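Local coordinates for LPXTG cell wall surface protein (Streptococcus gordonii, PDB 4IGB) that is anchored to the cell wall and exposed at the bacterial surface, where its N-terminal region, the part present here, probably acts in adhesion, at residues 103-108 against 180-185; 37-42 against 91-96. All blocks are in the same frame, centred on the assembly; numbering follows the deposited sequence.

Interaction 1 of 2, residues 103-108 against 180-185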
loop_
_atom_site.group_PDB
_atom_site.type_symbol
_atom_site.label_atom_id
_atom_site.label_comp_id
_atom_site.label_asym_id
_atom_site.label_seq_id
_atom_site.Cartn_x
_atom_site.Cartn_y
_atom_site.Cartn_z
ATOM N N LYS B 103 2.433 -16.036 1.654
ATOM C CA LYS B 103 3.770 -15.476 1.893
ATOM C C LYS B 103 3.815 -14.430 3.011
ATOM O O LYS B 103 2.957 -13.547 3.094
ATOM C CB LYS B 103 4.314 -14.845 0.604
ATOM C CG LYS B 103 4.533 -15.829 -0.552
ATOM C CD LYS B 103 4.874 -15.062 -1.832
ATOM C CE LYS B 103 5.563 -15.944 -2.858
ATOM N NZ LYS B 103 5.739 -15.176 -4.131
ATOM N N GLN B 104 4.834 -14.519 3.856
ATOM C CA GLN B 104 5.082 -13.471 4.842
ATOM C C GLN B 104 5.541 -12.167 4.175
ATOM O O GLN B 104 6.400 -12.168 3.274
ATOM C CB GLN B 104 6.120 -13.917 5.868
ATOM C CG GLN B 104 6.622 -12.785 6.756
ATOM C CD GLN B 104 7.710 -13.245 7.716
ATOM O OE1 GLN B 104 7.712 -14.398 8.152
ATOM N NE2 GLN B 104 8.647 -12.350 8.039
ATOM N N VAL B 105 4.968 -11.062 4.645
ATOM C CA VAL B 105 5.272 -9.731 4.139
ATOM C C VAL B 105 5.962 -8.916 5.221
ATOM O O VAL B 105 5.569 -8.961 6.391
ATOM C CB VAL B 105 3.991 -8.993 3.674
ATOM C CG1 VAL B 105 4.322 -7.584 3.164
ATOM C CG2 VAL B 105 3.281 -9.795 2.592
ATOM N N ASP B 106 7.009 -8.198 4.824
ATOM C CA ASP B 106 7.684 -7.235 5.697
ATOM C C ASP B 106 7.502 -5.810 5.193
ATOM O O ASP B 106 7.277 -5.592 4.004
ATOM C CB ASP B 106 9.187 -7.522 5.797
ATOM C CG ASP B 106 9.486 -8.934 6.253
ATOM O OD1 ASP B 106 8.780 -9.452 7.140
ATOM O OD2 ASP B 106 10.424 -9.537 5.698
ATOM N N ALA B 107 7.608 -4.842 6.100
ATOM C CA ALA B 107 7.600 -3.442 5.711
ATOM C C ALA B 107 8.938 -2.788 6.020
ATOM O O ALA B 107 9.595 -3.109 7.012
ATOM C CB ALA B 107 6.489 -2.691 6.413
ATOM N N TYR B 108 9.328 -1.861 5.162
ATOM C CA TYR B 108 10.505 -1.046 5.410
ATOM C C TYR B 108 10.059 0.400 5.378
ATOM O O TYR B 108 9.294 0.797 4.505
ATOM C CB TYR B 108 11.586 -1.334 4.363
ATOM C CG TYR B 108 12.074 -2.756 4.457
ATOM C CD1 TYR B 108 13.214 -3.069 5.182
ATOM C CD2 TYR B 108 11.362 -3.792 3.871
ATOM C CE1 TYR B 108 13.660 -4.366 5.295
ATOM C CE2 TYR B 108 11.804 -5.110 3.977
ATOM C CZ TYR B 108 12.947 -5.382 4.697
ATOM O OH TYR B 108 13.392 -6.668 4.824
ATOM N N ILE B 180 6.720 -2.517 0.984
ATOM C CA ILE B 180 6.365 -3.854 1.440
ATOM C C ILE B 180 7.060 -4.873 0.541
ATOM O O ILE B 180 7.263 -4.626 -0.643
ATOM C CB ILE B 180 4.850 -4.085 1.436
ATOM C CG1 ILE B 180 4.228 -3.636 0.101
ATOM C CG2 ILE B 180 4.228 -3.318 2.585
ATOM C CD1 ILE B 180 2.713 -3.963 -0.027
ATOM N N ARG B 181 7.404 -6.024 1.108
ATOM C CA ARG B 181 8.321 -6.957 0.465
ATOM C C ARG B 181 8.016 -8.360 0.969
ATOM O O ARG B 181 7.858 -8.554 2.170
ATOM C CB ARG B 181 9.740 -6.565 0.903
ATOM C CG ARG B 181 10.847 -6.926 -0.021
ATOM C CD ARG B 181 12.202 -6.525 0.586
ATOM N NE ARG B 181 12.502 -5.095 0.490
ATOM C CZ ARG B 181 13.586 -4.535 1.027
ATOM N NH1 ARG B 181 14.460 -5.282 1.700
ATOM N NH2 ARG B 181 13.803 -3.238 0.901
ATOM N N TYR B 182 7.925 -9.344 0.075
ATOM C CA TYR B 182 7.887 -10.721 0.541
ATOM C C TYR B 182 9.214 -11.097 1.236
ATOM O O TYR B 182 10.305 -10.919 0.683
ATOM C CB TYR B 182 7.604 -11.692 -0.613
ATOM C CG TYR B 182 6.214 -11.588 -1.218
ATOM C CD1 TYR B 182 5.086 -11.560 -0.416
ATOM C CD2 TYR B 182 6.043 -11.501 -2.598
ATOM C CE1 TYR B 182 3.813 -11.463 -0.975
ATOM C CE2 TYR B 182 4.784 -11.401 -3.167
ATOM C CZ TYR B 182 3.663 -11.385 -2.349
ATOM O OH TYR B 182 2.394 -11.288 -2.907
ATOM N N ALA B 183 9.108 -11.665 2.425
ATOM C CA ALA B 183 10.288 -12.077 3.163
ATOM C C ALA B 183 11.048 -13.167 2.420
ATOM O O ALA B 183 12.267 -13.239 2.514
ATOM C CB ALA B 183 9.905 -12.552 4.557
ATOM N N ASP B 184 10.341 -14.019 1.678
ATOM C CA ASP B 184 11.011 -15.151 1.031
ATOM C C ASP B 184 11.894 -14.751 -0.163
ATOM O O ASP B 184 12.662 -15.571 -0.682
ATOM C CB ASP B 184 10.024 -16.268 0.649
ATOM C CG ASP B 184 9.051 -15.861 -0.443
ATOM O OD1 ASP B 184 9.214 -14.774 -1.036
ATOM O OD2 ASP B 184 8.116 -16.646 -0.719
ATOM N N GLY B 185 11.793 -13.494 -0.588
ATOM C CA GLY B 185 12.660 -12.982 -1.642
ATOM C C GLY B 185 12.109 -13.097 -3.052
ATOM O O GLY B 185 12.783 -12.729 -4.026
HETATM O O HOH W 1 7.502 -14.299 1.874
#
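Antiparallel pairing of Val105, Asp106 and Ala107 with Tyr182, Arg181 and Ile180 joins two neighbouring strands of the eight-stranded sheet in the N-terminal domain. Asp106 and Arg181 form the hydrogen-bonded pair. Asp106 N reaches Arg181 O at 2.8 Å on an almost straight line (176° at the hydrogen), whereas the return bond from Arg181 N to Asp106 O is bent to 136°. Backbone hydrogen bonding continues into the type I turn Tyr182-Gly185, where Ala183 N donates to Gln104 O at 2.9 Å. A water gives a hydrogen to that same oxygen and accepts one from Asp184 N, so the carbonyl is gripped twice.

Aromatic contacts lie near both ends. The Arg181 guanidinium is stacked flat on one face of the Tyr108 ring, centres 3.7 Å apart and planes 16° apart, a cation-pi arrangement; a bend at chi3 lays the group over the ring, and a salt bridge from NE to Glu179 gives it a second hold. Lys103 runs across the Tyr182 ring. Lys103 CD sits 3.6 Å from the Tyr182 ring centroid, a CH-pi contact over the face, while Lys103 NZ makes an off-centre cation-pi contact and is hydrogen-bonded to Thr186 OG1. Gln104 NE2 donates to the syn lone pair of Asp106 OD1 at 3.0 Å, within the strand; Asn96 N donates to that oxygen too, holding it twice.

On the face carrying Val105, Ala107, Ile180 and Tyr182, Val105 CG1 packs 3.9 Å from Ile180 CB. Leu190 covers Val105, Ile180 and Tyr182 there, and Leu285 and Ile287 of strand 280-287 meet Ala107 and Ile180, while strand 84-100 flanks 103-108 within the sheet.

Interaction 2 of 2, residues 37-42 against 91-96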
loop_
_atom_site.group_PDB
_atom_site.type_symbol
_atom_site.label_atom_id
_atom_site.label_comp_id
_atom_site.label_asym_id
_atom_site.label_seq_id
_atom_site.Cartn_x
_atom_site.Cartn_y
_atom_site.Cartn_z
ATOM N N ASN B 37 6.939 -5.415 16.497
ATOM C CA ASN B 37 7.568 -6.019 15.334
ATOM C C ASN B 37 8.501 -5.083 14.589
ATOM O O ASN B 37 9.042 -5.443 13.564
ATOM C CB ASN B 37 6.560 -6.719 14.410
ATOM C CG ASN B 37 5.647 -5.748 13.669
ATOM O OD1 ASN B 37 4.903 -6.148 12.774
ATOM N ND2 ASN B 37 5.713 -4.483 14.021
ATOM N N VAL B 38 8.737 -3.904 15.145
ATOM C CA VAL B 38 9.636 -2.951 14.506
ATOM C C VAL B 38 11.080 -3.193 14.936
ATOM O O VAL B 38 11.341 -3.595 16.069
ATOM C CB VAL B 38 9.243 -1.497 14.826
ATOM C CG1 VAL B 38 9.419 -1.216 16.316
ATOM C CG2 VAL B 38 10.076 -0.523 14.016
ATOM N N SER B 39 12.010 -2.982 14.017
ATOM C CA SER B 39 13.432 -2.955 14.351
ATOM C C SER B 39 14.097 -1.775 13.653
ATOM O O SER B 39 13.640 -1.317 12.607
ATOM C CB SER B 39 14.114 -4.276 13.983
ATOM O OG SER B 39 13.885 -4.615 12.626
ATOM N N VAL B 40 15.147 -1.245 14.261
ATOM C CA VAL B 40 15.871 -0.136 13.671
ATOM C C VAL B 40 17.055 -0.713 12.897
ATOM O O VAL B 40 17.961 -1.288 13.492
ATOM C CB VAL B 40 16.366 0.847 14.760
ATOM C CG1 VAL B 40 17.254 1.920 14.156
ATOM C CG2 VAL B 40 15.177 1.490 15.473
ATOM N N LEU B 41 17.023 -0.583 11.575
ATOM C CA LEU B 41 18.114 -1.058 10.721
ATOM C C LEU B 41 19.319 -0.123 10.839
ATOM O O LEU B 41 20.469 -0.557 10.844
ATOM C CB LEU B 41 17.651 -1.142 9.261
ATOM C CG LEU B 41 16.467 -2.066 8.950
ATOM C CD1 LEU B 41 16.308 -2.280 7.431
ATOM C CD2 LEU B 41 16.648 -3.406 9.652
ATOM N N SER B 42 19.052 1.171 10.918
ATOM C CA SER B 42 20.101 2.121 11.247
ATOM C C SER B 42 19.450 3.406 11.708
ATOM O O SER B 42 18.292 3.667 11.390
ATOM C CB SER B 42 20.989 2.397 10.032
ATOM O OG SER B 42 20.256 3.074 9.016
ATOM N N SER B 91 16.137 4.435 9.609
ATOM C CA SER B 91 15.677 3.375 8.723
ATOM C C SER B 91 15.086 2.227 9.551
ATOM O O SER B 91 15.740 1.709 10.465
ATOM C CB SER B 91 16.849 2.865 7.874
ATOM O OG SER B 91 16.495 1.662 7.222
ATOM N N LEU B 92 13.854 1.827 9.236
ATOM C CA LEU B 92 13.155 0.833 10.046
ATOM C C LEU B 92 12.722 -0.383 9.258
ATOM O O LEU B 92 12.469 -0.311 8.069
ATOM C CB LEU B 92 11.886 1.444 10.661
ATOM C CG LEU B 92 12.127 2.685 11.518
ATOM C CD1 LEU B 92 10.802 3.330 11.864
ATOM C CD2 LEU B 92 12.901 2.299 12.775
ATOM N N LYS B 93 12.552 -1.487 9.962
ATOM C CA LYS B 93 11.899 -2.639 9.390
ATOM C C LYS B 93 10.766 -3.089 10.315
ATOM O O LYS B 93 10.944 -3.146 11.533
ATOM C CB LYS B 93 12.908 -3.772 9.186
ATOM C CG LYS B 93 12.315 -5.004 8.559
ATOM C CD LYS B 93 13.321 -6.134 8.510
ATOM C CE LYS B 93 12.657 -7.428 8.020
ATOM N NZ LYS B 93 13.691 -8.466 7.721
ATOM N N PHE B 94 9.600 -3.374 9.737
ATOM C CA PHE B 94 8.550 -4.077 10.457
ATOM C C PHE B 94 8.495 -5.483 9.906
ATOM O O PHE B 94 8.181 -5.676 8.744
ATOM C CB PHE B 94 7.194 -3.383 10.299
ATOM C CG PHE B 94 7.154 -1.993 10.858
ATOM C CD1 PHE B 94 6.632 -1.752 12.118
ATOM C CD2 PHE B 94 7.628 -0.920 10.115
ATOM C CE1 PHE B 94 6.600 -0.458 12.643
ATOM C CE2 PHE B 94 7.610 0.378 10.631
ATOM C CZ PHE B 94 7.085 0.605 11.897
ATOM N N THR B 95 8.818 -6.466 10.742
ATOM C CA THR B 95 8.904 -7.850 10.292
ATOM C C THR B 95 7.591 -8.626 10.478
ATOM O O THR B 95 6.981 -8.585 11.541
ATOM C CB THR B 95 10.036 -8.617 11.031
ATOM O OG1 THR B 95 11.284 -7.946 10.837
ATOM C CG2 THR B 95 10.158 -10.039 10.490
ATOM N N ASN B 96 7.197 -9.373 9.452
ATOM C CA ASN B 96 5.985 -10.180 9.499
ATOM C C ASN B 96 4.760 -9.341 9.841
ATOM O O ASN B 96 4.169 -9.497 10.908
ATOM C CB ASN B 96 6.127 -11.329 10.502
ATOM C CG ASN B 96 5.000 -12.321 10.389
ATOM O OD1 ASN B 96 4.264 -12.313 9.399
ATOM N ND2 ASN B 96 4.846 -13.176 11.398
HETATM O O HOH W 2 11.562 -5.922 12.805
#
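Ser39 and Lys93 exchange two backbone hydrogen bonds, Ser39 N to Lys93 O at 2.7 Å and Lys93 N to Ser39 O at 2.9 Å, which fixes them as a hydrogen-bonded antiparallel pair. Two residues further along, past the Val38-Phe94 pair, Thr95 N donates to Asn37 O at 3.0 Å. A water ties this end together: it donates to Asn37 O and Lys93 O and is also hydrogen-bonded to the hydroxyls Ser39 OG and Thr95 OG1, making four links in all.

At the other end the register slips by one residue. Leu41 N donates to Ser91 O at 2.9 Å and Ser42 N makes a weak bond to the same oxygen, while Ser91 N returns a bond to Ser42 O at 2.9 Å. Two residues facing one define a classic beta bulge. It interrupts strand 38-43, an outermost strand of the eight-stranded sheet within this chain, and the chain turns a corner at Leu41.

Outward from the backbone, Val38 and Phe94 lie side by side. Val38 CG2, anti to its own N while CG1 takes the position between N and the carbonyl carbon (chi1 65°), rests over one face of the Phe94 ring as a CH-pi contact, 4.0 Å from its centroid and 21° off the normal. Next to them Val40 CG2 meets Leu92 CD2 at 3.6 Å, and Ile141 and Phe139 of strand 135-142 pack against this face, touching Val38 and Phe94, and Leu92, respectively. On the face of Ser39 and Lys93, Leu41 CD2 crosses the base of the lysine, 3.8 Å from Lys93 CB, and the extended lysine chain carries NZ away from 37-42 toward a weak, long ion pair with Asp106.

Interactions 1 and 2 belong to one antiparallel sheet of the N-terminal domain, their centres about 12 Å apart. Its strands run 38-43, 84-100, 103-118, 170-182 in both space and chain order; interaction 2 is the first pairing and interaction 1 the third. They come in series, 37-42 with 91-96 closing before 103-108 opens. The seam between them is the pairing of 84-100 with 103-118: Ala107 O lies 2.7 Å from Phe94 N and Asp106 OD1 2.8 Å from Asn96 N, both probable hydrogen bonds, while Tyr108 OH packs against Lys93 CE. Bonding is thus continuous from 38-43, one of the sheet's two outermost strands within this chain, inward to 170-182.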